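Cytokinin riboside 5'-monophosphate phosphoribohydrolase (Corynebacterium glutamicum, PDB 5WQ3) belongs to the SLOG clan of Rossmann-like alpha/beta proteins, built round a parallel beta-sheet, and assembles from six chains. Local coordinates at residues A102-G107 against V127-E132; L111-N116 against N140-L145. All blocks are in the same frame, centred on the assembly; numbering follows the deposited sequence.

Interaction 1. Residues A102-G107 against V127-E132; sequences AVVTGG and VGLGIE
Val103, Thr105, Val127 and Leu129 carry the backbone pairing of two adjacent parallel strands, whose axes differ by 18°. Val127 N donates to Val103 O at 2.8 Å. Val127 O then accepts from Thr105 N at 2.9 Å, so Val127 brackets Val104 with two bonds, the signature of parallel pairing. Thr105 does the same around Gly128, its O receiving Leu129 N at 2.9 Å.

Direct N-H...O pairing stops after Thr105; at Gly106 it gives way to CA-H...O contacts, from Gly106 CA to Leu129 O and from Gly130 CA to Gly106 O. Gly106 O and Leu129 O are close, two acceptors without a proton to share. A water donates to Gly106 O at 2.7 Å and accepts from Ile131 N at 3.2 Å, and Arg155 of helix 152-162 donates to Leu129 O and weakly to Gly106 O. Beside this, Gly107 CA packs 3.9 Å from Gly128 CA, an approach possible because neither residue has a side chain.

Past the strand the backbone is held by an ST turn, in which Gly107 N donates to Thr105 OG1 at 2.9 Å; OG1 also hydrogen-bonds Asn116 OD1.

Between the two strands, the apolar side-chain contacts lie on the face of Val104 and Val127. These two lie side by side, both with CG1 anti to the backbone N (chi1 -176° and -175°), and Val104 CG2 meets Val127 CB at 4.0 Å, while its CG1 faces Leu129 CG.

Val104 and Leu129 rest on Phe159 of helix 152-162, Val103 and Thr105 on Pro115 of helix 113-121 across the sheet, and strand 70-74 pairs with strand 102-105 on its other edge.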
loop_
_atom_site.group_PDB
_atom_site.type_symbol
_atom_site.label_atom_id
_atom_site.label_comp_id
_atom_site.label_asym_id
_atom_site.label_seq_id
_atom_site.Cartn_x
_atom_site.Cartn_y
_atom_site.Cartn_z
ATOM N N ALA C 102 -16.449 8.237 -68.251
ATOM C CA ALA C 102 -16.380 7.874 -66.814
ATOM C C ALA C 102 -14.940 7.584 -66.427
ATOM O O ALA C 102 -14.164 7.165 -67.258
ATOM C CB ALA C 102 -17.250 6.641 -66.526
ATOM N N VAL C 103 -14.581 7.853 -65.168
ATOM C CA VAL C 103 -13.251 7.657 -64.672
ATOM C C VAL C 103 -13.363 6.625 -63.568
ATOM O O VAL C 103 -14.123 6.841 -62.602
ATOM C CB VAL C 103 -12.707 8.960 -64.124
ATOM C CG1 VAL C 103 -11.426 8.758 -63.338
ATOM C CG2 VAL C 103 -12.528 9.949 -65.280
ATOM N N VAL C 104 -12.678 5.515 -63.757
ATOM C CA VAL C 104 -12.676 4.369 -62.867
ATOM C C VAL C 104 -11.306 4.237 -62.220
ATOM O O VAL C 104 -10.270 4.267 -62.939
ATOM C CB VAL C 104 -12.916 3.090 -63.651
ATOM C CG1 VAL C 104 -13.031 1.861 -62.745
ATOM C CG2 VAL C 104 -14.157 3.244 -64.484
ATOM N N THR C 105 -11.297 4.067 -60.879
ATOM C CA THR C 105 -10.035 3.826 -60.153
ATOM C C THR C 105 -10.169 2.662 -59.205
ATOM O O THR C 105 -11.267 2.216 -58.939
ATOM C CB THR C 105 -9.660 4.995 -59.275
ATOM O OG1 THR C 105 -10.678 5.179 -58.258
ATOM C CG2 THR C 105 -9.491 6.214 -60.076
ATOM N N GLY C 106 -9.056 2.256 -58.581
ATOM C CA GLY C 106 -9.109 1.394 -57.413
ATOM C C GLY C 106 -9.757 1.938 -56.132
ATOM O O GLY C 106 -9.805 1.214 -55.133
ATOM N N GLY C 107 -10.218 3.198 -56.148
ATOM C CA GLY C 107 -11.021 3.788 -55.057
ATOM C C GLY C 107 -10.287 4.074 -53.729
ATOM O O GLY C 107 -10.906 4.381 -52.794
ATOM N N VAL C 127 -15.950 6.414 -60.489
ATOM C CA VAL C 127 -16.153 5.016 -60.067
ATOM C C VAL C 127 -14.933 4.579 -59.301
ATOM O O VAL C 127 -13.828 4.915 -59.696
ATOM C CB VAL C 127 -16.317 4.060 -61.264
ATOM C CG1 VAL C 127 -16.644 2.644 -60.792
ATOM C CG2 VAL C 127 -17.346 4.600 -62.232
ATOM N N GLY C 128 -15.173 3.803 -58.240
ATOM C CA GLY C 128 -14.127 3.216 -57.384
ATOM C C GLY C 128 -14.402 1.745 -57.118
ATOM O O GLY C 128 -15.472 1.347 -56.534
ATOM N N LEU C 129 -13.454 0.911 -57.514
ATOM C CA LEU C 129 -13.602 -0.540 -57.331
ATOM C C LEU C 129 -12.512 -0.896 -56.371
ATOM O O LEU C 129 -11.362 -1.046 -56.758
ATOM C CB LEU C 129 -13.465 -1.301 -58.624
ATOM C CG LEU C 129 -14.225 -0.803 -59.876
ATOM C CD1 LEU C 129 -13.989 -1.742 -61.044
ATOM C CD2 LEU C 129 -15.720 -0.650 -59.664
ATOM N N GLY C 130 -12.878 -0.932 -55.084
ATOM C CA GLY C 130 -11.910 -1.152 -54.049
ATOM C C GLY C 130 -11.538 -2.593 -53.819
ATOM O O GLY C 130 -12.292 -3.537 -54.151
ATOM N N ILE C 131 -10.407 -2.759 -53.158
ATOM C CA ILE C 131 -9.966 -4.038 -52.677
ATOM C C ILE C 131 -9.973 -4.008 -51.152
ATOM O O ILE C 131 -9.485 -3.075 -50.560
ATOM C CB ILE C 131 -8.581 -4.334 -53.237
ATOM C CG1 ILE C 131 -8.142 -5.721 -52.878
ATOM C CG2 ILE C 131 -7.597 -3.334 -52.711
ATOM C CD1 ILE C 131 -8.879 -6.767 -53.646
ATOM N N GLU C 132 -10.581 -4.993 -50.525
ATOM C CA GLU C 132 -10.707 -4.967 -49.087
ATOM C C GLU C 132 -9.376 -5.270 -48.487
ATOM O O GLU C 132 -8.801 -6.273 -48.764
ATOM C CB GLU C 132 -11.819 -5.853 -48.572
ATOM C CG GLU C 132 -11.421 -7.238 -48.226
ATOM C CD GLU C 132 -12.609 -8.069 -47.763
ATOM O OE1 GLU C 132 -13.756 -7.607 -47.875
ATOM O OE2 GLU C 132 -12.380 -9.175 -47.290
HETATM O O HOH W 1 -9.140 0.154 -52.699
#

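Interaction 2. Residues L111-N116 against N140-L145; sequences LMEAPN and NPYVDL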
loop_
_atom_site.group_PDB
_atom_site.type_symbol
_atom_site.label_atom_id
_atom_site.label_comp_id
_atom_site.label_asym_id
_atom_site.label_seq_id
_atom_site.Cartn_x
_atom_site.Cartn_y
_atom_site.Cartn_z
ATOM N N LEU C 111 -2.938 8.690 -55.738
ATOM C CA LEU C 111 -3.224 8.947 -57.150
ATOM C C LEU C 111 -4.380 8.130 -57.695
ATOM O O LEU C 111 -4.683 8.219 -58.888
ATOM C CB LEU C 111 -1.976 8.781 -57.985
ATOM C CG LEU C 111 -0.792 9.597 -57.543
ATOM C CD1 LEU C 111 0.347 9.384 -58.496
ATOM C CD2 LEU C 111 -1.151 11.075 -57.473
ATOM N N MET C 112 -5.069 7.368 -56.830
ATOM C CA MET C 112 -6.410 6.923 -57.162
ATOM C C MET C 112 -7.470 7.962 -56.817
ATOM O O MET C 112 -8.416 8.190 -57.588
ATOM C CB MET C 112 -6.726 5.627 -56.438
ATOM C CG MET C 112 -5.814 4.453 -56.817
ATOM S SD MET C 112 -6.280 3.002 -55.845
ATOM C CE MET C 112 -5.124 3.228 -54.493
ATOM N N GLU C 113 -7.363 8.586 -55.645
ATOM C CA GLU C 113 -8.319 9.588 -55.290
ATOM C C GLU C 113 -8.260 10.796 -56.211
ATOM O O GLU C 113 -9.260 11.441 -56.398
ATOM C CB GLU C 113 -8.052 10.075 -53.871
ATOM C CG GLU C 113 -8.957 11.174 -53.365
ATOM C CD GLU C 113 -8.556 11.652 -52.018
ATOM O OE1 GLU C 113 -7.486 12.312 -51.918
ATOM O OE2 GLU C 113 -9.296 11.341 -51.071
ATOM N N ALA C 114 -7.082 11.175 -56.682
ATOM C CA ALA C 114 -6.956 12.399 -57.453
ATOM C C ALA C 114 -7.878 12.407 -58.718
ATOM O O ALA C 114 -8.660 13.336 -58.959
ATOM C CB ALA C 114 -5.486 12.647 -57.813
ATOM N N PRO C 115 -7.856 11.320 -59.484
ATOM C CA PRO C 115 -8.677 11.452 -60.682
ATOM C C PRO C 115 -10.116 11.294 -60.303
ATOM O O PRO C 115 -10.959 11.774 -61.050
ATOM C CB PRO C 115 -8.179 10.292 -61.616
ATOM C CG PRO C 115 -7.212 9.514 -60.807
ATOM C CD PRO C 115 -6.799 10.298 -59.610
ATOM N N ASN C 116 -10.420 10.680 -59.152
ATOM C CA ASN C 116 -11.861 10.541 -58.751
ATOM C C ASN C 116 -12.360 11.974 -58.377
ATOM O O ASN C 116 -13.445 12.416 -58.738
ATOM C CB ASN C 116 -12.070 9.622 -57.543
ATOM C CG ASN C 116 -11.996 8.148 -57.857
ATOM O OD1 ASN C 116 -11.243 7.419 -57.213
ATOM N ND2 ASN C 116 -12.803 7.680 -58.790
ATOM N N ASN C 140 -12.420 6.211 -51.245
ATOM C CA ASN C 140 -12.128 7.633 -51.013
ATOM C C ASN C 140 -13.441 8.438 -51.132
ATOM O O ASN C 140 -14.436 7.925 -51.650
ATOM C CB ASN C 140 -10.980 8.127 -51.915
ATOM C CG ASN C 140 -11.397 8.287 -53.379
ATOM O OD1 ASN C 140 -12.333 9.031 -53.692
ATOM N ND2 ASN C 140 -10.693 7.584 -54.280
ATOM N N PRO C 141 -13.488 9.665 -50.586
ATOM C CA PRO C 141 -14.800 10.361 -50.548
ATOM C C PRO C 141 -15.298 10.906 -51.907
ATOM O O PRO C 141 -16.422 11.417 -51.990
ATOM C CB PRO C 141 -14.536 11.532 -49.616
ATOM C CG PRO C 141 -13.072 11.792 -49.747
ATOM C CD PRO C 141 -12.425 10.445 -49.945
ATOM N N TYR C 142 -14.486 10.795 -52.963
ATOM C CA TYR C 142 -14.901 11.264 -54.259
ATOM C C TYR C 142 -15.459 10.183 -55.185
ATOM O O TYR C 142 -15.757 10.431 -56.363
ATOM C CB TYR C 142 -13.750 11.977 -54.902
ATOM C CG TYR C 142 -13.234 13.144 -54.085
ATOM C CD1 TYR C 142 -13.934 14.362 -54.008
ATOM C CD2 TYR C 142 -12.052 13.039 -53.385
ATOM C CE1 TYR C 142 -13.430 15.421 -53.262
ATOM C CE2 TYR C 142 -11.536 14.102 -52.642
ATOM C CZ TYR C 142 -12.213 15.281 -52.601
ATOM O OH TYR C 142 -11.648 16.271 -51.838
ATOM N N VAL C 143 -15.629 8.987 -54.652
ATOM C CA VAL C 143 -16.160 7.914 -55.400
ATOM C C VAL C 143 -17.641 8.008 -55.348
ATOM O O VAL C 143 -18.217 7.900 -54.267
ATOM C CB VAL C 143 -15.718 6.568 -54.807
ATOM C CG1 VAL C 143 -16.515 5.396 -55.372
ATOM C CG2 VAL C 143 -14.247 6.364 -55.047
ATOM N N ASP C 144 -18.292 8.092 -56.493
ATOM C CA ASP C 144 -19.727 8.216 -56.488
ATOM C C ASP C 144 -20.443 6.928 -56.905
ATOM O O ASP C 144 -21.666 6.837 -56.734
ATOM C CB ASP C 144 -20.146 9.440 -57.318
ATOM C CG ASP C 144 -19.670 10.758 -56.698
ATOM O OD1 ASP C 144 -19.259 10.761 -55.514
ATOM O OD2 ASP C 144 -19.706 11.802 -57.388
ATOM N N LEU C 145 -19.725 5.947 -57.467
ATOM C CA LEU C 145 -20.268 4.583 -57.643
ATOM C C LEU C 145 -19.141 3.668 -57.132
ATOM O O LEU C 145 -18.104 3.515 -57.793
ATOM C CB LEU C 145 -20.662 4.271 -59.099
ATOM C CG LEU C 145 -21.084 2.855 -59.551
ATOM C CD1 LEU C 145 -22.353 2.399 -58.842
ATOM C CD2 LEU C 145 -21.325 2.704 -61.050
#
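Asn140 reaches Asn116 from the head of an Asx turn that opens a type I beta turn from Asn140 to Val143, set against the first turn of helix 113-121 in this Rossmann-like fold. Both ends of the Asn140 amide are engaged. OD1 accepts from Tyr142 N at 2.9 Å, in its carbonyl plane, which holds the amide over its own turn. ND2 points across to Asn116 OD1, 3.0 Å away along a nearly straight N-H line (169°), and also bonds Gly108 O. With chi1 at 73°, CG sits between the backbone N and carbonyl carbon, folding the amide back so that one side chain can serve turn and helix together.

The receiving amide is fixed from several directions: besides the bond of its OD1 to Thr105, its ND2 bonds Ser126 OG and Val127 O. These partners set the rotation of the group and satisfy the polar atoms of a buried residue.

Glu113 flanks this pair with an extended chain whose CG is anti to the backbone N, carrying the carboxylate past Asn140 to the rim of the tyrosine ring. Its CG lies 3.6 Å from Tyr142 CD2, its CD is in the plane of the ring at the edge, and the carboxylate stands 82° to that plane. OE1 bonds Tyr86 OH, whereas OE2 lies 3.4 Å from Pro141 CD. At the base of the ring, Tyr142 CB packs 3.7 Å from Asn116 C. Val143 runs alongside Asn116, its CG2 methyl 3.9 Å from Asn116 OD1.

Overall arrangement
From the N terminus, strand 102-105 leads through a glycine-containing turn into helix 113-121 and back to strand 126-131, and interaction 1 closes this right-handed beta-alpha-beta unit by pairing its two strands. After a short unmodelled gap at 136-137, the chain continues through the loop that leads into strand 145-149, where interaction 2 closes a second loop by returning to the start of the same helix. Because the segments alternate along the chain, the two closures cross instead of nesting. Their centres are about 7 Å apart, and they meet at Thr105 with Asn116 and at Gly107 with Asn140, both probable hydrogen bonds. Together they tie helix, sheet and following loop.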